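Local coordinates for glutathione S-transferase family protein (Populus trichocarpa, PDB 5F06) that probably conjugates glutathione to electrophilic substrates as a Phi-class glutathione transferase, consistent with a role in detoxification, at residues 107-118 with 129-140; 80-88 with 160-168. All blocks are in the same frame, centred on the assembly; numbering follows the deposited sequence.

Contact 1 (107-118 with 129-140); sequences YNPAIAPIVFQF and DQTIIDDNVEKL
Gln117 OE1 accepts a hydrogen bond from the backbone Asp129 N (2.8 Å), and the donor comes from above the carbonyl plane, not along a lone pair. A bend at chi2 (-57°) turns the glutamine amide toward the start of helix 130-153, where its CG and NE2 lie against the branches of Ile132. Asp129 is the N-cap of that helix, its OD1 taking Ile132 N at 3.1 Å. Replacing Gln117 by a leucine would probably leave Asp129 N without this acceptor and let the capping turn shift against helix 90-120.

Away from this polar end, segments 107-118 and 130-140 run roughly antiparallel, at 149° between their directions, and pack knobs-into-holes. Ile114 fits among Ile133, Asn136, Val137 and Leu140; Leu140 answers from the other helix, among Tyr107, Ala110, Ile111 and Ile114. Leu140 CD1 lies 4.0 Å from the centroid of the Tyr107 ring, over its face, and Ile133 CD1 makes the same CH-pi contact with Phe118. Asn136 ND2 donates to Ile132 O (2.8 Å), which fixes the amide beside Pro113, while Ala110 O is buried against Asn136 CB without a polar partner.

This pair belongs to the helical C-terminal domain typical of glutathione transferases. Helix 170-176 packs on Ile111 and Ile114, and its Thr173 hydrogen-bonds with the Tyr107 hydroxyl; Val184 of helix 183-186 covers Val137 and Leu140.

Contact 2 (80-88 with 160-168); sequences TGYDLIRHE and DFYSLADLH
Leu84 O accepts from Leu164 N (3.0 Å), tying the linker 80-88 to the first turn of helix 164-167, which opens with the N-capping box familiar from glutathione transferases. Beside this bond, Tyr82 OH donates to Tyr162 O at 2.6 Å, the oxygen lying at the edge of the Tyr82 ring, and a water bridges the same hydroxyl to Tyr162 N. The Tyr162 ring turns its edge toward the face of Tyr82 in an offset edge-to-face pair. Leu84 CD2 meets both Tyr162 CE2 and Leu167 CD1, and Ile85 CG2 lies alongside Leu164 CD2.

Bends at chi2 and chi3 (-50° and -68°) fold Arg86 back, laying its guanidinium flat on the Phe161 ring with Arg86 NE 3.4 Å from Phe161 CD1. Asp83 OD2 stands over the opposite face, Arg86 NH1 donates to Asp83 O (2.9 Å), and Arg86 NE also forms a salt bridge with Glu92 of helix 90-120.

Farther out, Asp83 centres an inverse gamma turn, and its OD1 receives His87 N within the same linker, which joins helices 66-76 and 90-120. On the helix side, Ser163 OG takes Ala165 N, and Ser163 N in return meets the anti lone pair of Asp166 OD2 at 3.0 Å.

How the contacts relate
Both contacts are partly buried, but they lie on opposite sides of the chain's centre, their centres about 27 Å apart. Contact 1 joins two long helices, 90-120 and 130-153, by interlocking apolar side chains with a polar bond at one end, and buries the larger surface (659 against 410 Å²). Contact 2 brings together an irregular linker and a short helix start; backbone carbonyls, flat stacked groups and charges carry more of its chemistry, and none of its touching residues is fully exposed. The chain connects them: segment 80-88 leads into helix 90-120, and helix 130-153 is followed by segment 160-168, which returns to the linker.

Contact 1 (107-118 with 129-140)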
# COMPACT_ATOMS: atom_id res chain seq x y z
N TYR A 107 -4.50 7.78 2.68
CA TYR A 107 -4.33 8.35 4.01
C TYR A 107 -2.84 8.55 4.36
O TYR A 107 -2.43 9.66 4.73
CB TYR A 107 -5.00 7.47 5.07
CG TYR A 107 -5.18 8.12 6.42
CD1 TYR A 107 -4.20 8.02 7.40
CD2 TYR A 107 -6.35 8.80 6.74
CE1 TYR A 107 -4.37 8.61 8.65
CE2 TYR A 107 -6.53 9.38 7.98
CZ TYR A 107 -5.54 9.28 8.93
OH TYR A 107 -5.72 9.86 10.16
N ASN A 108 -2.04 7.50 4.23
CA ASN A 108 -0.66 7.56 4.70
C ASN A 108 0.21 8.59 3.96
O ASN A 108 1.01 9.28 4.59
CB ASN A 108 -0.00 6.19 4.62
CG ASN A 108 1.33 6.14 5.35
OD1 ASN A 108 1.40 6.39 6.56
ND2 ASN A 108 2.40 5.85 4.62
N PRO A 109 0.07 8.68 2.62
CA PRO A 109 0.91 9.65 1.90
C PRO A 109 0.62 11.10 2.29
O PRO A 109 1.45 11.97 2.05
CB PRO A 109 0.57 9.39 0.43
CG PRO A 109 -0.00 8.02 0.39
CD PRO A 109 -0.72 7.85 1.70
N ALA A 110 -0.56 11.35 2.87
CA ALA A 110 -0.94 12.69 3.29
C ALA A 110 -0.57 12.97 4.75
O ALA A 110 -0.17 14.08 5.08
CB ALA A 110 -2.45 12.89 3.07
N ILE A 111 -0.70 11.96 5.62
CA ILE A 111 -0.42 12.18 7.04
C ILE A 111 1.06 12.02 7.37
O ILE A 111 1.58 12.69 8.28
CB ILE A 111 -1.25 11.23 7.94
CG1 ILE A 111 -1.15 11.67 9.40
CG2 ILE A 111 -0.82 9.78 7.76
CD1 ILE A 111 -2.21 11.07 10.29
N ALA A 112 1.77 11.17 6.64
CA ALA A 112 3.17 10.91 6.95
C ALA A 112 4.02 12.19 6.91
O ALA A 112 4.81 12.44 7.82
CB ALA A 112 3.75 9.85 6.00
N PRO A 113 3.87 13.02 5.85
CA PRO A 113 4.71 14.22 5.79
C PRO A 113 4.43 15.21 6.93
O PRO A 113 5.33 15.92 7.37
CB PRO A 113 4.34 14.85 4.44
CG PRO A 113 3.70 13.77 3.66
CD PRO A 113 3.01 12.90 4.66
N ILE A 114 3.19 15.25 7.40
CA ILE A 114 2.83 16.14 8.51
C ILE A 114 3.64 15.74 9.74
O ILE A 114 4.29 16.58 10.37
CB ILE A 114 1.32 16.08 8.82
CG1 ILE A 114 0.51 16.51 7.60
CG2 ILE A 114 0.99 16.94 10.03
CD1 ILE A 114 -1.00 16.31 7.74
N VAL A 115 3.60 14.46 10.07
CA VAL A 115 4.26 13.96 11.26
C VAL A 115 5.78 14.05 11.11
O VAL A 115 6.49 14.33 12.07
CB VAL A 115 3.84 12.50 11.56
CG1 VAL A 115 4.69 11.88 12.67
CG2 VAL A 115 2.36 12.46 11.95
N PHE A 116 6.26 13.81 9.89
CA PHE A 116 7.69 13.91 9.62
C PHE A 116 8.19 15.30 9.94
O PHE A 116 9.21 15.47 10.61
CB PHE A 116 7.99 13.57 8.16
CG PHE A 116 9.45 13.67 7.81
CD1 PHE A 116 10.29 12.57 7.95
CD2 PHE A 116 9.99 14.87 7.36
CE1 PHE A 116 11.63 12.67 7.63
CE2 PHE A 116 11.33 14.97 7.05
CZ PHE A 116 12.15 13.87 7.19
N GLN A 117 7.49 16.31 9.44
CA GLN A 117 7.90 17.69 9.63
C GLN A 117 7.90 18.09 11.11
O GLN A 117 8.83 18.75 11.59
CB GLN A 117 7.00 18.63 8.82
CG GLN A 117 7.27 18.60 7.32
CD GLN A 117 8.70 18.94 6.97
OE1 GLN A 117 9.32 19.80 7.59
NE2 GLN A 117 9.25 18.24 5.97
N PHE A 118 6.87 17.68 11.84
CA PHE A 118 6.78 18.01 13.26
C PHE A 118 7.75 17.22 14.15
O PHE A 118 8.35 17.79 15.06
CB PHE A 118 5.35 17.77 13.76
CG PHE A 118 4.38 18.87 13.42
CD1 PHE A 118 4.53 20.14 13.95
CD2 PHE A 118 3.30 18.63 12.58
CE1 PHE A 118 3.63 21.15 13.65
CE2 PHE A 118 2.41 19.63 12.27
CZ PHE A 118 2.57 20.89 12.81
N ASP A 129 8.70 22.45 8.26
CA ASP A 129 8.38 23.21 7.06
C ASP A 129 6.88 23.44 7.01
O ASP A 129 6.11 22.52 6.73
CB ASP A 129 8.86 22.46 5.81
CG ASP A 129 8.70 23.27 4.53
OD1 ASP A 129 7.66 23.96 4.37
OD2 ASP A 129 9.61 23.22 3.68
N GLN A 130 6.45 24.67 7.27
CA GLN A 130 5.03 24.98 7.38
C GLN A 130 4.32 24.80 6.04
O GLN A 130 3.13 24.46 6.01
CB GLN A 130 4.83 26.41 7.88
CG GLN A 130 3.40 26.70 8.34
CD GLN A 130 3.03 25.93 9.59
OE1 GLN A 130 3.78 25.89 10.57
NE2 GLN A 130 1.86 25.30 9.57
N THR A 131 5.04 25.03 4.95
CA THR A 131 4.48 24.83 3.61
C THR A 131 4.12 23.36 3.38
O THR A 131 3.03 23.06 2.89
CB THR A 131 5.48 25.29 2.51
OG1 THR A 131 5.82 26.67 2.73
CG2 THR A 131 4.87 25.13 1.13
N ILE A 132 5.02 22.46 3.75
CA ILE A 132 4.77 21.03 3.58
C ILE A 132 3.65 20.59 4.52
O ILE A 132 2.79 19.80 4.15
CB ILE A 132 6.05 20.20 3.83
CG1 ILE A 132 7.10 20.57 2.77
CG2 ILE A 132 5.75 18.70 3.78
CD1 ILE A 132 8.45 19.90 2.96
N ILE A 133 3.65 21.13 5.74
CA ILE A 133 2.58 20.86 6.70
C ILE A 133 1.22 21.30 6.14
O ILE A 133 0.28 20.50 6.07
CB ILE A 133 2.84 21.55 8.06
CG1 ILE A 133 4.07 20.95 8.72
CG2 ILE A 133 1.62 21.42 8.99
CD1 ILE A 133 4.59 21.74 9.92
N ASP A 134 1.12 22.56 5.72
CA ASP A 134 -0.16 23.12 5.29
C ASP A 134 -0.71 22.39 4.07
O ASP A 134 -1.90 22.09 4.00
CB ASP A 134 -0.01 24.61 4.97
CG ASP A 134 0.27 25.45 6.20
OD1 ASP A 134 0.21 24.91 7.32
OD2 ASP A 134 0.53 26.66 6.05
N ASP A 135 0.16 22.12 3.10
CA ASP A 135 -0.24 21.41 1.89
C ASP A 135 -0.85 20.05 2.21
O ASP A 135 -1.89 19.67 1.65
CB ASP A 135 0.97 21.24 0.97
CG ASP A 135 0.62 20.51 -0.31
OD1 ASP A 135 -0.46 20.77 -0.88
OD2 ASP A 135 1.44 19.67 -0.75
N ASN A 136 -0.22 19.31 3.10
CA ASN A 136 -0.66 17.95 3.40
C ASN A 136 -1.83 17.93 4.38
O ASN A 136 -2.62 16.99 4.39
CB ASN A 136 0.51 17.13 3.94
CG ASN A 136 1.47 16.71 2.85
OD1 ASN A 136 1.20 15.77 2.11
ND2 ASN A 136 2.60 17.41 2.74
N VAL A 137 -1.96 18.98 5.19
CA VAL A 137 -3.14 19.14 6.03
C VAL A 137 -4.36 19.32 5.13
O VAL A 137 -5.44 18.79 5.41
CB VAL A 137 -2.99 20.33 7.01
CG1 VAL A 137 -4.34 20.79 7.55
CG2 VAL A 137 -2.08 19.96 8.16
N GLU A 138 -4.18 20.05 4.03
CA GLU A 138 -5.24 20.23 3.05
C GLU A 138 -5.58 18.90 2.38
O GLU A 138 -6.75 18.56 2.23
CB GLU A 138 -4.83 21.27 2.01
CG GLU A 138 -5.90 21.61 1.00
CD GLU A 138 -5.50 22.77 0.11
OE1 GLU A 138 -4.67 22.57 -0.79
OE2 GLU A 138 -6.02 23.89 0.33
N LYS A 139 -4.55 18.16 2.00
CA LYS A 139 -4.73 16.86 1.36
C LYS A 139 -5.40 15.87 2.31
O LYS A 139 -6.31 15.14 1.92
CB LYS A 139 -3.39 16.30 0.88
CG LYS A 139 -2.82 17.02 -0.33
CD LYS A 139 -1.45 16.49 -0.71
CE LYS A 139 -0.94 17.14 -1.98
NZ LYS A 139 0.46 16.76 -2.29
N LEU A 140 -4.95 15.84 3.56
CA LEU A 140 -5.52 14.92 4.54
C LEU A 140 -6.97 15.27 4.82
O LEU A 140 -7.80 14.38 5.01
CB LEU A 140 -4.72 14.94 5.84
CG LEU A 140 -5.19 13.95 6.91
CD1 LEU A 140 -5.20 12.53 6.38
CD2 LEU A 140 -4.31 14.05 8.15

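Contact 2 (80-88 with 160-168)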
# COMPACT_ATOMS: atom_id res chain seq x y z
N THR A 80 -7.87 -16.71 16.55
CA THR A 80 -7.27 -16.39 17.85
C THR A 80 -7.26 -14.87 18.04
O THR A 80 -6.86 -14.13 17.16
CB THR A 80 -5.85 -16.97 17.96
OG1 THR A 80 -5.94 -18.39 18.01
CG2 THR A 80 -5.14 -16.46 19.22
N GLY A 81 -7.71 -14.43 19.21
CA GLY A 81 -7.80 -13.01 19.49
C GLY A 81 -8.83 -12.36 18.60
O GLY A 81 -9.81 -13.00 18.19
N TYR A 82 -8.63 -11.09 18.28
CA TYR A 82 -9.63 -10.36 17.52
C TYR A 82 -9.60 -10.71 16.03
O TYR A 82 -8.55 -10.94 15.44
CB TYR A 82 -9.45 -8.85 17.68
CG TYR A 82 -10.58 -8.11 17.02
CD1 TYR A 82 -11.79 -7.92 17.68
CD2 TYR A 82 -10.47 -7.65 15.72
CE1 TYR A 82 -12.84 -7.26 17.07
CE2 TYR A 82 -11.51 -7.00 15.10
CZ TYR A 82 -12.69 -6.81 15.77
OH TYR A 82 -13.73 -6.16 15.16
N ASP A 83 -10.79 -10.70 15.43
CA ASP A 83 -10.98 -11.03 14.02
C ASP A 83 -10.68 -9.82 13.12
O ASP A 83 -11.59 -9.12 12.68
CB ASP A 83 -12.42 -11.51 13.81
CG ASP A 83 -12.70 -11.97 12.39
OD1 ASP A 83 -11.74 -12.13 11.61
OD2 ASP A 83 -13.89 -12.17 12.07
N LEU A 84 -9.40 -9.60 12.84
CA LEU A 84 -8.95 -8.37 12.17
C LEU A 84 -9.22 -8.34 10.67
O LEU A 84 -9.44 -7.26 10.11
CB LEU A 84 -7.45 -8.15 12.41
CG LEU A 84 -7.02 -7.64 13.78
CD1 LEU A 84 -5.51 -7.68 13.92
CD2 LEU A 84 -7.53 -6.23 14.02
N ILE A 85 -9.18 -9.49 10.00
CA ILE A 85 -9.36 -9.52 8.54
C ILE A 85 -10.60 -10.32 8.11
O ILE A 85 -10.81 -10.55 6.92
CB ILE A 85 -8.11 -10.09 7.83
CG1 ILE A 85 -7.79 -11.52 8.30
CG2 ILE A 85 -6.91 -9.16 8.08
CD1 ILE A 85 -6.74 -12.21 7.46
N ARG A 86 -11.42 -10.71 9.09
CA ARG A 86 -12.76 -11.23 8.84
C ARG A 86 -12.74 -12.58 8.10
O ARG A 86 -13.26 -12.71 6.99
CB ARG A 86 -13.58 -10.20 8.05
CG ARG A 86 -13.40 -8.75 8.53
CD ARG A 86 -13.57 -8.61 10.04
NE ARG A 86 -14.94 -8.84 10.47
CZ ARG A 86 -15.34 -8.83 11.74
NH1 ARG A 86 -14.46 -8.61 12.72
NH2 ARG A 86 -16.61 -9.04 12.04
N HIS A 87 -12.17 -13.58 8.76
CA HIS A 87 -11.91 -14.88 8.14
C HIS A 87 -13.14 -15.77 7.93
O HIS A 87 -13.01 -16.87 7.38
CB HIS A 87 -10.88 -15.65 8.98
CG HIS A 87 -11.40 -16.09 10.31
ND1 HIS A 87 -11.42 -15.27 11.42
CD2 HIS A 87 -11.92 -17.28 10.72
CE1 HIS A 87 -11.93 -15.93 12.44
NE2 HIS A 87 -12.25 -17.15 12.05
N GLU A 88 -14.32 -15.32 8.35
CA GLU A 88 -15.53 -16.13 8.17
C GLU A 88 -16.65 -15.35 7.50
O GLU A 88 -17.82 -15.75 7.53
CB GLU A 88 -16.00 -16.69 9.52
CG GLU A 88 -15.99 -15.70 10.68
CD GLU A 88 -16.33 -16.36 12.01
OE1 GLU A 88 -16.38 -17.61 12.08
OE2 GLU A 88 -16.53 -15.62 13.00
N ASP A 160 -19.41 -2.16 10.07
CA ASP A 160 -19.77 -1.99 11.48
C ASP A 160 -18.96 -2.94 12.37
O ASP A 160 -19.49 -3.54 13.30
CB ASP A 160 -21.28 -2.22 11.67
CG ASP A 160 -22.12 -1.10 11.09
OD1 ASP A 160 -21.75 0.08 11.26
OD2 ASP A 160 -23.15 -1.40 10.45
N PHE A 161 -17.68 -3.07 12.05
CA PHE A 161 -16.74 -3.88 12.83
C PHE A 161 -15.36 -3.26 12.75
O PHE A 161 -14.96 -2.75 11.70
CB PHE A 161 -16.70 -5.31 12.32
CG PHE A 161 -16.47 -5.41 10.84
CD1 PHE A 161 -15.18 -5.42 10.32
CD2 PHE A 161 -17.54 -5.47 9.96
CE1 PHE A 161 -14.97 -5.49 8.96
CE2 PHE A 161 -17.33 -5.54 8.59
CZ PHE A 161 -16.05 -5.55 8.10
N TYR A 162 -14.63 -3.29 13.86
CA TYR A 162 -13.22 -2.90 13.84
C TYR A 162 -12.45 -3.88 12.97
O TYR A 162 -12.74 -5.08 12.97
CB TYR A 162 -12.67 -2.88 15.27
CG TYR A 162 -11.24 -2.41 15.38
CD1 TYR A 162 -10.90 -1.08 15.20
CD2 TYR A 162 -10.22 -3.30 15.70
CE1 TYR A 162 -9.60 -0.64 15.33
CE2 TYR A 162 -8.91 -2.88 15.82
CZ TYR A 162 -8.61 -1.55 15.64
OH TYR A 162 -7.30 -1.13 15.76
N SER A 163 -11.48 -3.38 12.20
CA SER A 163 -10.67 -4.24 11.35
C SER A 163 -9.24 -3.73 11.18
O SER A 163 -8.87 -2.69 11.71
CB SER A 163 -11.32 -4.38 9.97
OG SER A 163 -10.99 -3.28 9.14
N LEU A 164 -8.45 -4.49 10.44
CA LEU A 164 -7.07 -4.13 10.14
C LEU A 164 -6.99 -2.77 9.46
O LEU A 164 -6.00 -2.04 9.62
CB LEU A 164 -6.42 -5.20 9.26
CG LEU A 164 -4.92 -5.07 9.05
CD1 LEU A 164 -4.15 -5.32 10.34
CD2 LEU A 164 -4.46 -6.02 7.95
N ALA A 165 -8.03 -2.42 8.70
CA ALA A 165 -8.10 -1.13 8.02
C ALA A 165 -7.99 0.02 9.01
O ALA A 165 -7.18 0.93 8.83
CB ALA A 165 -9.39 -1.02 7.21
N ASP A 166 -8.81 -0.01 10.06
CA ASP A 166 -8.77 1.03 11.08
C ASP A 166 -7.43 1.01 11.81
O ASP A 166 -6.81 2.05 12.01
CB ASP A 166 -9.91 0.84 12.08
CG ASP A 166 -11.24 0.60 11.41
OD1 ASP A 166 -11.90 1.59 11.03
OD2 ASP A 166 -11.61 -0.58 11.26
N LEU A 167 -7.00 -0.19 12.20
CA LEU A 167 -5.77 -0.37 12.97
C LEU A 167 -4.57 0.33 12.34
O LEU A 167 -3.78 0.97 13.04
CB LEU A 167 -5.48 -1.87 13.13
CG LEU A 167 -4.27 -2.23 14.00
CD1 LEU A 167 -4.51 -3.55 14.71
CD2 LEU A 167 -2.97 -2.30 13.19
N HIS A 168 -4.44 0.20 11.02
CA HIS A 168 -3.27 0.76 10.35
C HIS A 168 -3.18 2.28 10.50
O HIS A 168 -2.10 2.84 10.32
CB HIS A 168 -3.28 0.38 8.87
CG HIS A 168 -2.86 -1.03 8.61
ND1 HIS A 168 -2.93 -1.62 7.37
CD2 HIS A 168 -2.36 -1.97 9.45
CE1 HIS A 168 -2.50 -2.87 7.45
NE2 HIS A 168 -2.14 -3.11 8.70
O HOH W 1 -15.92 -4.34 16.22